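Side-chain contacts in kallistatin (Homo sapiens, PDB 6F4V), which inhibits the serine protease tissue kallikrein by the serpin mechanism, forming a stable equimolar complex in which its own reactive site is cleaved: residues Val219-Met222 against Ala228-Phe231; Trp173-Ile178 against Asp203-Trp208. All blocks are in the same frame, centred on the assembly; numbering follows the deposited sequence. Where two conformers were deposited one is given.

Contact 1. Residues Val219-Met222 against Ala228-Phe231; sequences VLRM and ATVF
Met-222 and Val-230 form an antiparallel hydrogen-bonded pair: Met-222 N reaches Val-230 O at 2.9 Å, and Val-230 N reaches Met-222 O at 2.9 Å. Arg-221 and Phe-231, the adjoining non-hydrogen-bonded pair, add CA-H...O contacts: Arg-221 CA lies 3.3 Å from Val-230 O, its second donor, and Phe-231 CA lies 3.3 Å from Leu-220 O. Leu-220 is bonded through its backbone to Phe-232. Beyond this hairpin, the backbone of Arg-221 also pairs with strand 206-211, and Ala-228 to Phe-231 pair with a strand of another chain, consistent with the C-terminal fragment released on cleavage. With CG anti to the backbone N (chi1 -166°), Arg-221 lays its methylenes over one face of the Phe-231 ring, CG standing 3.9 Å from the centroid. Val-219 CG1 touches the ring edge, 4.1 Å from Phe-231 CD2. A bend at chi3 (79°) turns the guanidinium plane 69° from the ring, where NH2 forms a salt bridge with Asp-223, NH1 a weak hydrogen bond with Leu-259 O, and the cation makes a cation-pi contact with Trp-208. Were Phe-231 replaced by an alanine, the Arg-221 methylenes would probably lose their support, and a gap would open toward Leu-252 and Asn-256 of helix 249-258. On the opposite sheet face, Met-222 CB packs on Val-230 CG1 at 4.0 Å. The backbone thus satisfies itself within the sheet, while the arginine gives its apolar stem to a buried ring and keeps its charge for Asp-223, the Leu-259 carbonyl and the Trp-208 ring.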
ATOM      1  N   VAL A 219      -2.646  20.285   6.107  1.00 23.98           N
ATOM      2  CA  VAL A 219      -2.739  18.868   6.425  1.00 23.80           C
ATOM      3  C   VAL A 219      -3.966  18.663   7.306  1.00 24.03           C
ATOM      4  O   VAL A 219      -4.145  19.360   8.302  1.00 25.29           O
ATOM      5  CB  VAL A 219      -1.466  18.386   7.164  1.00 23.88           C
ATOM      6  CG1 VAL A 219      -1.534  16.896   7.508  1.00 23.93           C
ATOM      7  CG2 VAL A 219      -0.211  18.689   6.335  1.00 24.14           C
ATOM      8  N   LEU A 220      -4.806  17.719   6.905  1.00 23.17           N
ATOM      9  CA  LEU A 220      -5.995  17.287   7.641  1.00 22.32           C
ATOM     10  C   LEU A 220      -5.758  15.867   8.057  1.00 22.27           C
ATOM     11  O   LEU A 220      -5.355  15.051   7.219  1.00 21.51           O
ATOM     12  CB  LEU A 220      -7.211  17.334   6.700  1.00 22.43           C
ATOM     13  CG  LEU A 220      -8.515  16.678   7.197  1.00 22.11           C
ATOM     14  CD1 LEU A 220      -9.042  17.357   8.458  1.00 22.74           C
ATOM     15  CD2 LEU A 220      -9.562  16.762   6.108  1.00 22.86           C
ATOM     16  N   ARG A 221      -6.025  15.526   9.321  1.00 22.72           N
ATOM     17  CA  ARG A 221      -6.037  14.124   9.694  1.00 24.42           C
ATOM     18  C   ARG A 221      -7.470  13.773  10.087  1.00 24.86           C
ATOM     19  O   ARG A 221      -8.055  14.463  10.950  1.00 24.62           O
ATOM     20  CB  ARG A 221      -5.103  13.856  10.862  1.00 26.52           C
ATOM     21  CG  ARG A 221      -4.789  12.391  11.131  1.00 28.35           C
ATOM     22  CD  ARG A 221      -4.172  12.232  12.539  1.00 29.89           C
ATOM     23  NE  ARG A 221      -5.169  12.253  13.589  1.00 33.92           N
ATOM     24  CZ  ARG A 221      -5.295  13.085  14.647  1.00 36.30           C
ATOM     25  NH1 ARG A 221      -4.465  14.054  14.916  1.00 36.31           N
ATOM     26  NH2 ARG A 221      -6.327  12.906  15.477  1.00 37.77           N
ATOM     27  N   MET A 222      -8.043  12.771   9.419  1.00 24.18           N
ATOM     28  CA  MET A 222      -9.373  12.279   9.752  1.00 25.19           C
ATOM     29  C   MET A 222      -9.269  10.896  10.367  1.00 26.05           C
ATOM     30  O   MET A 222      -8.552  10.009   9.871  1.00 25.59           O
ATOM     31  CB  MET A 222     -10.285  12.247   8.529  1.00 26.88           C
ATOM     32  CG  MET A 222     -10.673  13.619   8.051  1.00 28.63           C
ATOM     33  SD  MET A 222     -11.750  13.562   6.608  1.00 32.92           S
ATOM     34  CE  MET A 222     -13.265  13.023   7.387  1.00 32.09           C
ATOM     35  N   ALA A 228      -7.188   3.365  12.927  1.00 25.57           N
ATOM     36  CA  ALA A 228      -6.637   3.892  11.677  1.00 24.49           C
ATOM     37  C   ALA A 228      -6.958   5.343  11.530  1.00 23.71           C
ATOM     38  O   ALA A 228      -7.964   5.826  12.033  1.00 23.57           O
ATOM     39  CB  ALA A 228      -7.125   3.099  10.471  1.00 24.96           C
ATOM     40  N   THR A 229      -6.120   6.039  10.774  1.00 21.80           N
ATOM     41  CA  THR A 229      -6.312   7.439  10.446  0.50 21.71           C
ATOM     42  C   THR A 229      -5.929   7.645   8.989  1.00 21.26           C
ATOM     43  O   THR A 229      -5.256   6.800   8.394  1.00 21.24           O
ATOM     44  CB  THR A 229      -5.381   8.351  11.270  0.50 22.20           C
ATOM     45  OG1 THR A 229      -4.015   7.880  11.159  0.50 21.66           O
ATOM     46  CG2 THR A 229      -5.778   8.351  12.700  0.50 22.23           C
ATOM     47  N   VAL A 230      -6.326   8.770   8.440  1.00 21.08           N
ATOM     48  CA  VAL A 230      -5.858   9.182   7.118  1.00 21.07           C
ATOM     49  C   VAL A 230      -5.407  10.627   7.195  1.00 21.34           C
ATOM     50  O   VAL A 230      -6.103  11.476   7.755  1.00 20.35           O
ATOM     51  CB  VAL A 230      -6.932   8.960   6.009  1.00 21.78           C
ATOM     52  CG1 VAL A 230      -8.230   9.708   6.278  1.00 22.60           C
ATOM     53  CG2 VAL A 230      -6.407   9.335   4.622  1.00 21.34           C
ATOM     54  N   PHE A 231      -4.254  10.905   6.576  1.00 21.28           N
ATOM     55  CA  PHE A 231      -3.808  12.245   6.318  1.00 21.39           C
ATOM     56  C   PHE A 231      -4.115  12.611   4.872  1.00 22.14           C
ATOM     57  O   PHE A 231      -3.691  11.905   3.932  1.00 21.48           O
ATOM     58  CB  PHE A 231      -2.303  12.366   6.562  1.00 22.40           C
ATOM     59  CG  PHE A 231      -1.883  12.033   7.955  1.00 23.17           C
ATOM     60  CD1 PHE A 231      -1.749  10.722   8.354  1.00 23.01           C
ATOM     61  CD2 PHE A 231      -1.628  13.045   8.869  1.00 24.39           C
ATOM     62  CE1 PHE A 231      -1.367  10.401   9.640  1.00 24.58           C
ATOM     63  CE2 PHE A 231      -1.216  12.737  10.166  1.00 25.48           C
ATOM     64  CZ  PHE A 231      -1.118  11.415  10.554  1.00 25.15           C
TER

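Contact 2. Residues Trp173-Ile178 against Asp203-Trp208; sequences WEKPFI and DQEHHW
Lys-175 sets its CG anti to the carbonyl carbon, runs nearly extended through CD and CE, and bends only at the last torsion (chi4 -83°), which turns NZ onto the backbone of His-206. With His-207 CG also anti to its carbonyl carbon (chi1 -80°), the imidazole comes to lie alongside the lysine, the two side chains passing in opposite directions. Lys-175 CD sits over one face of the imidazole as a CH-pi contact, 4.1 Å from the centroid and 3.7 Å from CE1. At the far end, Lys-175 NZ donates to His-206 O at 2.9 Å, arriving tilted 25° from the carbonyl plane, and bonds as well to Tyr-265 OH. Glu-205, its chain folded back at chi2, crosses the lysine obliquely: OE1 stands 3.9 Å from Lys-175 CG and 4.0 Å from Lys-175 NZ, beyond a salt bridge but near enough for the opposite charges probably to attract. Gln-202 serves both segments. Its OE1 bonds to His-207 NE2, which fixes the ring's rotation and is consistent with a proton on NE2, while its NE2 bonds to Lys-175 O. The loop 173-178 follows strand 159-172, at the end of the large sheet known in serpins as the breach, where Trp-173 NE1 bonds to Asp-325 O. One lysine therefore spans the distance from this loop to strand 206-211 of the smaller sheet. Its methylenes shield a buried histidine, and its ammonium is held mainly by neutral oxygens, a carbonyl and a phenol, with the nearby carboxylate probably contributing longer-range attraction.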
ATOM      1  N   TRP A 173     -15.770   6.721   8.808  1.00 25.47           N
ATOM      2  CA  TRP A 173     -15.288   7.977   9.395  1.00 26.18           C
ATOM      3  C   TRP A 173     -15.776   8.111  10.833  1.00 27.88           C
ATOM      4  O   TRP A 173     -16.938   7.811  11.099  1.00 28.10           O
ATOM      5  CB  TRP A 173     -15.849   9.188   8.645  1.00 26.10           C
ATOM      6  CG  TRP A 173     -15.522   9.294   7.223  1.00 26.08           C
ATOM      7  CD1 TRP A 173     -16.388   9.379   6.202  1.00 26.16           C
ATOM      8  CD2 TRP A 173     -14.211   9.373   6.655  1.00 25.93           C
ATOM      9  NE1 TRP A 173     -15.716   9.522   5.015  1.00 27.19           N
ATOM     10  CE2 TRP A 173     -14.371   9.496   5.264  1.00 25.81           C
ATOM     11  CE3 TRP A 173     -12.912   9.372   7.194  1.00 25.49           C
ATOM     12  CZ2 TRP A 173     -13.268   9.607   4.388  1.00 26.31           C
ATOM     13  CZ3 TRP A 173     -11.821   9.483   6.316  1.00 24.68           C
ATOM     14  CH2 TRP A 173     -12.015   9.587   4.944  1.00 24.59           C
ATOM     15  N   GLU A 174     -14.946   8.593  11.760  1.00 29.36           N
ATOM     16  CA  GLU A 174     -15.506   9.080  13.029  1.00 31.91           C
ATOM     17  C   GLU A 174     -16.484  10.244  12.781  1.00 31.30           C
ATOM     18  O   GLU A 174     -17.478  10.367  13.495  1.00 30.53           O
ATOM     19  CB  GLU A 174     -14.434   9.563  14.007  1.00 34.95           C
ATOM     20  CG  GLU A 174     -13.658   8.436  14.659  1.00 39.74           C
ATOM     21  CD  GLU A 174     -14.380   7.759  15.810  1.00 44.47           C
ATOM     22  OE1 GLU A 174     -13.738   6.936  16.502  1.00 49.63           O
ATOM     23  OE2 GLU A 174     -15.581   8.027  16.024  1.00 48.79           O
ATOM     24  N   LYS A 175     -16.170  11.087  11.794  1.00 29.64           N
ATOM     25  CA  LYS A 175     -16.949  12.294  11.482  1.00 31.68           C
ATOM     26  C   LYS A 175     -17.429  12.245  10.008  1.00 30.92           C
ATOM     27  O   LYS A 175     -16.801  12.833   9.107  1.00 30.69           O
ATOM     28  CB  LYS A 175     -16.089  13.529  11.736  1.00 32.76           C
ATOM     29  CG  LYS A 175     -15.715  13.756  13.203  1.00 34.41           C
ATOM     30  CD  LYS A 175     -14.483  14.639  13.327  1.00 36.00           C
ATOM     31  CE  LYS A 175     -13.915  14.635  14.747  1.00 37.09           C
ATOM     32  NZ  LYS A 175     -14.657  15.592  15.589  1.00 37.07           N
ATOM     33  N   PRO A 176     -18.515  11.513   9.763  1.00 30.85           N
ATOM     34  CA  PRO A 176     -18.970  11.340   8.394  1.00 31.60           C
ATOM     35  C   PRO A 176     -19.660  12.561   7.807  1.00 31.66           C
ATOM     36  O   PRO A 176     -19.994  13.520   8.535  1.00 32.13           O
ATOM     37  CB  PRO A 176     -19.969  10.182   8.493  1.00 32.16           C
ATOM     38  CG  PRO A 176     -20.503  10.241   9.886  1.00 33.23           C
ATOM     39  CD  PRO A 176     -19.371  10.791  10.731  1.00 31.38           C
ATOM     40  N   PHE A 177     -19.852  12.504   6.494  1.00 30.75           N
ATOM     41  CA  PHE A 177     -20.505  13.546   5.730  1.00 31.32           C
ATOM     42  C   PHE A 177     -21.975  13.136   5.541  1.00 32.32           C
ATOM     43  O   PHE A 177     -22.314  11.945   5.588  1.00 31.61           O
ATOM     44  CB  PHE A 177     -19.859  13.710   4.354  1.00 31.29           C
ATOM     45  CG  PHE A 177     -18.393  14.055   4.395  1.00 31.55           C
ATOM     46  CD1 PHE A 177     -17.426  13.066   4.618  1.00 31.06           C
ATOM     47  CD2 PHE A 177     -17.966  15.358   4.182  1.00 31.14           C
ATOM     48  CE1 PHE A 177     -16.077  13.392   4.652  1.00 30.34           C
ATOM     49  CE2 PHE A 177     -16.620  15.679   4.219  1.00 31.32           C
ATOM     50  CZ  PHE A 177     -15.678  14.695   4.447  1.00 30.58           C
ATOM     51  N   ILE A 178     -22.827  14.134   5.342  1.00 34.15           N
ATOM     52  CA  ILE A 178     -24.268  13.919   5.075  1.00 35.62           C
ATOM     53  C   ILE A 178     -24.407  13.943   3.562  1.00 33.77           C
ATOM     54  O   ILE A 178     -24.095  14.942   2.904  1.00 31.34           O
ATOM     55  CB  ILE A 178     -25.121  14.984   5.821  1.00 38.60           C
ATOM     56  CG1 ILE A 178     -24.972  14.811   7.347  1.00 40.04           C
ATOM     57  CG2 ILE A 178     -26.603  14.889   5.463  1.00 39.80           C
ATOM     58  CD1 ILE A 178     -25.160  16.092   8.140  1.00 41.97           C
ATOM     59  N   ASP A 203     -19.553  20.954   7.814  1.00 37.37           N
ATOM     60  CA  ASP A 203     -19.131  22.217   8.426  1.00 38.40           C
ATOM     61  C   ASP A 203     -19.501  22.411   9.907  1.00 39.82           C
ATOM     62  O   ASP A 203     -19.284  23.500  10.449  1.00 41.35           O
ATOM     63  CB  ASP A 203     -19.629  23.379   7.589  1.00 39.09           C
ATOM     64  CG  ASP A 203     -21.155  23.402   7.449  1.00 40.21           C
ATOM     65  OD1 ASP A 203     -21.862  22.652   8.148  1.00 40.72           O
ATOM     66  OD2 ASP A 203     -21.648  24.155   6.602  1.00 42.10           O
ATOM     67  N   GLN A 204     -19.998  21.376  10.573  1.00 41.03           N
ATOM     68  CA  GLN A 204     -20.380  21.505  11.986  1.00 43.60           C
ATOM     69  C   GLN A 204     -19.374  20.886  12.938  1.00 43.39           C
ATOM     70  O   GLN A 204     -19.448  21.129  14.148  1.00 44.62           O
ATOM     71  CB  GLN A 204     -21.787  20.921  12.234  1.00 45.84           C
ATOM     72  CG  GLN A 204     -22.875  21.337  11.234  1.00 48.19           C
ATOM     73  CD  GLN A 204     -23.235  22.817  11.243  0.60 49.18           C
ATOM     74  OE1 GLN A 204     -24.398  23.163  11.406  0.69 53.00           O
ATOM     75  NE2 GLN A 204     -22.259  23.688  11.037  0.50 49.92           N
ATOM     76  N   GLU A 205     -18.419  20.113  12.414  1.00 41.55           N
ATOM     77  CA  GLU A 205     -17.529  19.335  13.262  1.00 40.65           C
ATOM     78  C   GLU A 205     -16.194  20.033  13.468  1.00 37.29           C
ATOM     79  O   GLU A 205     -15.778  20.830  12.640  1.00 35.60           O
ATOM     80  CB  GLU A 205     -17.259  17.983  12.628  1.00 43.60           C
ATOM     81  CG  GLU A 205     -18.496  17.149  12.386  1.00 46.72           C
ATOM     82  CD  GLU A 205     -19.175  16.768  13.678  1.00 49.53           C
ATOM     83  OE1 GLU A 205     -18.508  16.146  14.535  1.00 53.34           O
ATOM     84  OE2 GLU A 205     -20.364  17.107  13.834  1.00 55.21           O
ATOM     85  N   HIS A 206     -15.547  19.729  14.590  1.00 35.71           N
ATOM     86  CA  HIS A 206     -14.131  20.061  14.777  1.00 35.49           C
ATOM     87  C   HIS A 206     -13.316  19.002  14.058  1.00 32.17           C
ATOM     88  O   HIS A 206     -13.701  17.845  14.042  1.00 31.18           O
ATOM     89  CB  HIS A 206     -13.743  20.088  16.245  1.00 36.43           C
ATOM     90  CG  HIS A 206     -14.121  21.359  16.950  1.00 40.69           C
ATOM     91  ND1 HIS A 206     -15.370  21.928  16.840  1.00 42.75           N
ATOM     92  CD2 HIS A 206     -13.408  22.171  17.771  1.00 41.99           C
ATOM     93  CE1 HIS A 206     -15.408  23.046  17.549  1.00 43.46           C
ATOM     94  NE2 HIS A 206     -14.231  23.212  18.128  1.00 43.64           N
ATOM     95  N   HIS A 207     -12.193  19.416  13.483  1.00 31.40           N
ATOM     96  CA  HIS A 207     -11.250  18.512  12.833  1.00 30.00           C
ATOM     97  C   HIS A 207      -9.822  18.842  13.230  1.00 29.86           C
ATOM     98  O   HIS A 207      -9.548  19.963  13.676  1.00 29.14           O
ATOM     99  CB  HIS A 207     -11.405  18.665  11.318  1.00 29.83           C
ATOM    100  CG  HIS A 207     -12.564  17.914  10.767  1.00 30.45           C
ATOM    101  ND1 HIS A 207     -12.502  16.568  10.480  1.00 31.80           N
ATOM    102  CD2 HIS A 207     -13.830  18.309  10.492  1.00 30.98           C
ATOM    103  CE1 HIS A 207     -13.676  16.171  10.029  1.00 31.73           C
ATOM    104  NE2 HIS A 207     -14.496  17.208  10.020  1.00 32.78           N
ATOM    105  N   TRP A 208      -8.919  17.865  13.047  1.00 29.37           N
ATOM    106  CA  TRP A 208      -7.501  18.025  13.317  1.00 28.99           C
ATOM    107  C   TRP A 208      -6.874  18.476  12.021  1.00 28.63           C
ATOM    108  O   TRP A 208      -6.816  17.685  11.057  1.00 26.68           O
ATOM    109  CB  TRP A 208      -6.893  16.698  13.763  1.00 30.89           C
ATOM    110  CG  TRP A 208      -7.365  16.251  15.069  1.00 31.96           C
ATOM    111  CD1 TRP A 208      -8.382  15.374  15.336  1.00 33.62           C
ATOM    112  CD2 TRP A 208      -6.827  16.639  16.322  1.00 34.12           C
ATOM    113  NE1 TRP A 208      -8.503  15.194  16.696  1.00 34.59           N
ATOM    114  CE2 TRP A 208      -7.557  15.960  17.323  1.00 36.02           C
ATOM    115  CE3 TRP A 208      -5.791  17.494  16.700  1.00 35.60           C
ATOM    116  CZ2 TRP A 208      -7.288  16.130  18.696  1.00 38.24           C
ATOM    117  CZ3 TRP A 208      -5.518  17.649  18.068  1.00 37.56           C
ATOM    118  CH2 TRP A 208      -6.249  16.961  19.033  1.00 37.21           C
TER

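How the contacts relate
Strands 206-211 and 217-223 are sheet neighbours, so contacts 1 and 2, with centres about 12 Å apart, meet directly. A probable hydrogen bond joins Arg-221 N to Trp-208 O at 2.9 Å. On the sheet face that carries Met-222 and Val-230, the Trp-173 ring packs against contact 1, CE3 3.7 Å from Met-222 CE and CZ3 3.6 Å from Val-230 CG1. Contact 2 and this packing thus tie the breach loop to the smaller sheet, of which contact 1 is a hairpin. The sodium ion, bound at Tyr-224 and Gly-226, lies about 6 Å from the Thr-229 side chain and about 10 Å from that of Lys-175; a sulfated sugar lies about 8 Å from the Val-219 side chain.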